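Local coordinates for extracellular protein 11-1 (PDB 6ZUS) that is a secreted fungal effector of the tomato pathogen Fulvia fulva, recognised as an avirulence protein and probably acting on plant immunity, at residues A8-I19 against S71-A82. Numbering follows the deposited sequence.
Sequences AVALKWVHQFRI and SKTCICSVQATA. With ZN (zinc ion), chain G.
Phe17 lays its ring over Cys74 on the neighbouring strand of the sheet. Its CG sits between the backbone N and the carbonyl carbon (chi1 57°), which swings the ring across to 71-82. CD1 then lies near the Cys74 carbonyl oxygen and also over the centre of the His15 ring. CE2 approaches both CB and SG of Cys74. Phe17 CE1 reaches Cys76 SG at 3.8 Å. At the tip, Phe17 CZ is 3.7 Å from Cys74 CB. That CB makes a CH-pi contact with one face of the ring, 18° off the normal, and both sulfurs stand obliquely to it. Cys74 SG, joined to Cys25, also meets Ile19 CD1 at 3.5 Å. Cys76 is joined to Cys29, so two disulfides tie this face to the loop just before helix 31-40.

The two strands are the central pair of a four-stranded antiparallel sheet. Twelve backbone hydrogen bonds run from Val9-Ala82 to Ile19-Lys72. Helices 31-40 and 101-109 cover the face carrying Leu11, Trp13 and Val78.

On the opposite face Val14 CG1 packs on Ile75 CG2 at 3.5 Å. Gln16 lies alongside Ile75, its CG 3.8 Å from Ile75 CG1. Lys12 runs alongside Gln79, with Lys12 CD near Gln79 OE1. On the Phe17 side, His15 ND1 binds a zinc ion at 2.0 Å, and a water is a second ligand.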
loop_
_atom_site.group_PDB
_atom_site.type_symbol
_atom_site.label_atom_id
_atom_site.label_comp_id
_atom_site.label_asym_id
_atom_site.label_seq_id
_atom_site.Cartn_x
_atom_site.Cartn_y
_atom_site.Cartn_z
ATOM N N ALA A 8 7.866 -5.063 10.067
ATOM C CA ALA A 8 6.484 -5.128 9.588
ATOM C C ALA A 8 6.219 -3.803 8.869
ATOM O O ALA A 8 6.701 -2.756 9.348
ATOM C CB ALA A 8 5.528 -5.370 10.705
ATOM N N VAL A 9 5.534 -3.884 7.717
ATOM C CA VAL A 9 5.284 -2.719 6.821
ATOM C C VAL A 9 3.762 -2.584 6.650
ATOM O O VAL A 9 3.114 -3.557 6.204
ATOM C CB VAL A 9 6.013 -2.829 5.468
ATOM C CG1 VAL A 9 5.717 -1.601 4.617
ATOM C CG2 VAL A 9 7.521 -3.004 5.632
ATOM N N ALA A 10 3.206 -1.425 7.051
ATOM C CA ALA A 10 1.812 -1.005 6.813
ATOM C C ALA A 10 1.743 -0.495 5.364
ATOM O O ALA A 10 2.390 0.497 5.074
ATOM C CB ALA A 10 1.385 0.054 7.791
ATOM N N LEU A 11 1.008 -1.187 4.508
ATOM C CA LEU A 11 0.891 -0.894 3.038
ATOM C C LEU A 11 -0.521 -0.404 2.741
ATOM O O LEU A 11 -1.517 -0.908 3.352
ATOM C CB LEU A 11 1.178 -2.159 2.234
ATOM C CG LEU A 11 2.589 -2.739 2.380
ATOM C CD1 LEU A 11 2.610 -4.175 1.950
ATOM C CD2 LEU A 11 3.589 -1.941 1.584
ATOM N N LYS A 12 -0.620 0.482 1.776
ATOM C CA LYS A 12 -1.945 0.975 1.327
ATOM C C LYS A 12 -1.882 1.350 -0.153
ATOM O O LYS A 12 -0.923 2.046 -0.581
ATOM C CB LYS A 12 -2.422 2.122 2.216
ATOM C CG LYS A 12 -3.790 2.634 1.844
ATOM C CD LYS A 12 -4.427 3.420 2.928
ATOM C CE LYS A 12 -4.043 4.858 2.960
ATOM N NZ LYS A 12 -5.153 5.659 3.551
ATOM N N TRP A 13 -2.824 0.778 -0.875
ATOM C CA TRP A 13 -3.073 0.992 -2.321
ATOM C C TRP A 13 -4.179 2.031 -2.431
ATOM O O TRP A 13 -5.232 1.892 -1.756
ATOM C CB TRP A 13 -3.472 -0.319 -2.945
ATOM C CG TRP A 13 -3.684 -0.248 -4.411
ATOM C CD1 TRP A 13 -2.800 -0.623 -5.383
ATOM C CD2 TRP A 13 -4.906 0.129 -5.074
ATOM N NE1 TRP A 13 -3.383 -0.495 -6.605
ATOM C CE2 TRP A 13 -4.662 -0.010 -6.464
ATOM C CE3 TRP A 13 -6.171 0.558 -4.651
ATOM C CZ2 TRP A 13 -5.634 0.267 -7.418
ATOM C CZ3 TRP A 13 -7.133 0.856 -5.603
ATOM C CH2 TRP A 13 -6.854 0.713 -6.958
ATOM N N VAL A 14 -3.977 3.070 -3.221
ATOM C CA VAL A 14 -4.924 4.213 -3.268
ATOM C C VAL A 14 -5.288 4.542 -4.715
ATOM O O VAL A 14 -4.375 4.646 -5.547
ATOM C CB VAL A 14 -4.380 5.456 -2.530
ATOM C CG1 VAL A 14 -5.454 6.537 -2.475
ATOM C CG2 VAL A 14 -3.848 5.146 -1.126
ATOM N N HIS A 15 -6.585 4.713 -4.967
ATOM C CA HIS A 15 -7.112 5.371 -6.192
ATOM C C HIS A 15 -7.866 6.640 -5.752
ATOM O O HIS A 15 -8.908 6.498 -5.108
ATOM C CB HIS A 15 -7.980 4.413 -7.034
ATOM C CG HIS A 15 -8.349 5.051 -8.338
ATOM N ND1 HIS A 15 -9.405 4.641 -9.130
ATOM C CD2 HIS A 15 -7.813 6.102 -8.987
ATOM C CE1 HIS A 15 -9.457 5.382 -10.198
ATOM N NE2 HIS A 15 -8.541 6.283 -10.139
ATOM N N GLN A 16 -7.318 7.820 -6.057
ATOM C CA GLN A 16 -7.969 9.126 -5.831
ATOM C C GLN A 16 -8.456 9.631 -7.185
ATOM O O GLN A 16 -7.665 9.731 -8.149
ATOM C CB GLN A 16 -7.014 10.128 -5.176
ATOM C CG GLN A 16 -7.675 11.493 -4.880
ATOM C CD GLN A 16 -6.752 12.460 -4.175
ATOM O OE1 GLN A 16 -5.645 12.082 -3.696
ATOM N NE2 GLN A 16 -7.195 13.706 -4.180
ATOM N N PHE A 17 -9.720 9.960 -7.272
ATOM C CA PHE A 17 -10.320 10.486 -8.527
ATOM C C PHE A 17 -11.531 11.382 -8.234
ATOM O O PHE A 17 -12.039 11.416 -7.110
ATOM C CB PHE A 17 -10.702 9.320 -9.423
ATOM C CG PHE A 17 -11.643 8.321 -8.797
ATOM C CD1 PHE A 17 -11.191 7.314 -7.952
ATOM C CD2 PHE A 17 -13.017 8.402 -9.054
ATOM C CE1 PHE A 17 -12.073 6.414 -7.359
ATOM C CE2 PHE A 17 -13.892 7.484 -8.496
ATOM C CZ PHE A 17 -13.421 6.476 -7.669
ATOM N N ARG A 18 -11.966 12.131 -9.246
ATOM C CA ARG A 18 -13.111 13.071 -9.099
ATOM C C ARG A 18 -14.326 12.441 -9.781
ATOM O O ARG A 18 -14.153 11.756 -10.817
ATOM C CB ARG A 18 -12.833 14.461 -9.698
ATOM C CG ARG A 18 -11.467 15.066 -9.397
ATOM C CD ARG A 18 -11.176 15.403 -7.951
ATOM N NE ARG A 18 -9.847 16.012 -7.865
ATOM C CZ ARG A 18 -8.923 15.752 -6.925
ATOM N NH1 ARG A 18 -9.169 14.899 -5.948
ATOM N NH2 ARG A 18 -7.740 16.352 -6.977
ATOM N N ILE A 19 -15.509 12.696 -9.228
ATOM C CA ILE A 19 -16.795 12.219 -9.786
ATOM C C ILE A 19 -17.761 13.393 -9.813
ATOM O O ILE A 19 -17.579 14.391 -9.103
ATOM C CB ILE A 19 -17.341 11.024 -8.974
ATOM C CG1 ILE A 19 -17.782 11.472 -7.576
ATOM C CG2 ILE A 19 -16.315 9.863 -8.924
ATOM C CD1 ILE A 19 -18.576 10.438 -6.823
ATOM N N SER A 71 -17.532 18.909 -8.614
ATOM C CA SER A 71 -17.082 17.491 -8.478
ATOM C C SER A 71 -16.869 17.142 -7.008
ATOM O O SER A 71 -16.503 18.061 -6.236
ATOM C CB SER A 71 -15.776 17.243 -9.191
ATOM O OG SER A 71 -15.844 17.753 -10.501
ATOM N N LYS A 72 -16.960 15.848 -6.688
ATOM C CA LYS A 72 -16.525 15.287 -5.394
ATOM C C LYS A 72 -15.211 14.559 -5.660
ATOM O O LYS A 72 -14.999 14.051 -6.813
ATOM C CB LYS A 72 -17.506 14.261 -4.844
ATOM C CG LYS A 72 -18.802 14.847 -4.320
ATOM C CD LYS A 72 -19.771 13.746 -3.976
ATOM C CE LYS A 72 -21.105 14.241 -3.466
ATOM N NZ LYS A 72 -21.998 13.082 -3.209
ATOM N N THR A 73 -14.360 14.537 -4.640
ATOM C CA THR A 73 -13.128 13.716 -4.607
ATOM C C THR A 73 -13.469 12.407 -3.898
ATOM O O THR A 73 -13.954 12.467 -2.712
ATOM C CB THR A 73 -11.977 14.404 -3.880
ATOM O OG1 THR A 73 -11.608 15.524 -4.674
ATOM C CG2 THR A 73 -10.779 13.484 -3.730
ATOM N N CYS A 74 -13.136 11.306 -4.556
ATOM C CA CYS A 74 -13.210 9.945 -4.004
ATOM C C CYS A 74 -11.798 9.463 -3.719
ATOM O O CYS A 74 -10.925 9.615 -4.594
ATOM C CB CYS A 74 -13.840 8.936 -4.950
ATOM S SG CYS A 74 -15.486 9.475 -5.425
ATOM N N ILE A 75 -11.614 8.837 -2.559
ATOM C CA ILE A 75 -10.339 8.142 -2.256
ATOM C C ILE A 75 -10.713 6.710 -1.886
ATOM O O ILE A 75 -11.399 6.544 -0.872
ATOM C CB ILE A 75 -9.489 8.849 -1.200
ATOM C CG1 ILE A 75 -9.184 10.293 -1.617
ATOM C CG2 ILE A 75 -8.223 8.039 -0.929
ATOM C CD1 ILE A 75 -8.647 11.159 -0.497
ATOM N N CYS A 76 -10.435 5.767 -2.775
ATOM C CA CYS A 76 -10.749 4.330 -2.599
ATOM C C CYS A 76 -9.431 3.632 -2.291
ATOM O O CYS A 76 -8.471 3.833 -3.039
ATOM C CB CYS A 76 -11.435 3.791 -3.840
ATOM S SG CYS A 76 -12.959 4.747 -4.089
ATOM N N SER A 77 -9.331 2.931 -1.163
ATOM C CA SER A 77 -8.022 2.408 -0.726
ATOM C C SER A 77 -8.229 1.035 -0.119
ATOM O O SER A 77 -9.372 0.675 0.284
ATOM C CB SER A 77 -7.348 3.347 0.216
ATOM O OG SER A 77 -8.124 3.492 1.408
ATOM N N VAL A 78 -7.162 0.263 -0.125
ATOM C CA VAL A 78 -7.151 -1.025 0.623
ATOM C C VAL A 78 -5.787 -1.110 1.311
ATOM O O VAL A 78 -4.759 -0.759 0.680
ATOM C CB VAL A 78 -7.478 -2.202 -0.298
ATOM C CG1 VAL A 78 -6.522 -2.357 -1.475
ATOM C CG2 VAL A 78 -7.588 -3.486 0.490
ATOM N N GLN A 79 -5.803 -1.491 2.592
ATOM C CA GLN A 79 -4.583 -1.518 3.416
ATOM C C GLN A 79 -4.441 -2.899 4.058
ATOM O O GLN A 79 -5.438 -3.579 4.316
ATOM C CB GLN A 79 -4.566 -0.375 4.412
ATOM C CG GLN A 79 -5.673 -0.483 5.431
ATOM C CD GLN A 79 -5.885 0.849 6.111
ATOM O OE1 GLN A 79 -6.539 1.757 5.566
ATOM N NE2 GLN A 79 -5.322 0.944 7.306
ATOM N N ALA A 80 -3.200 -3.292 4.256
ATOM C CA ALA A 80 -2.819 -4.528 4.948
ATOM C C ALA A 80 -1.372 -4.368 5.418
ATOM O O ALA A 80 -0.619 -3.490 4.905
ATOM C CB ALA A 80 -3.022 -5.711 4.021
ATOM N N THR A 81 -0.985 -5.225 6.356
ATOM C CA THR A 81 0.379 -5.240 6.923
ATOM C C THR A 81 1.130 -6.426 6.333
ATOM O O THR A 81 0.596 -7.556 6.368
ATOM C CB THR A 81 0.346 -5.324 8.449
ATOM O OG1 THR A 81 -0.299 -4.119 8.897
ATOM C CG2 THR A 81 1.741 -5.464 9.018
ATOM N N ALA A 82 2.298 -6.157 5.773
ATOM C CA ALA A 82 3.300 -7.208 5.489
ATOM C C ALA A 82 3.987 -7.518 6.829
ATOM O O ALA A 82 4.731 -6.689 7.332
ATOM C CB ALA A 82 4.271 -6.758 4.404
HETATM ZN ZN ZN G . -10.516 2.953 -8.895
HETATM O O HOH W 1 -9.689 1.351 -10.278
#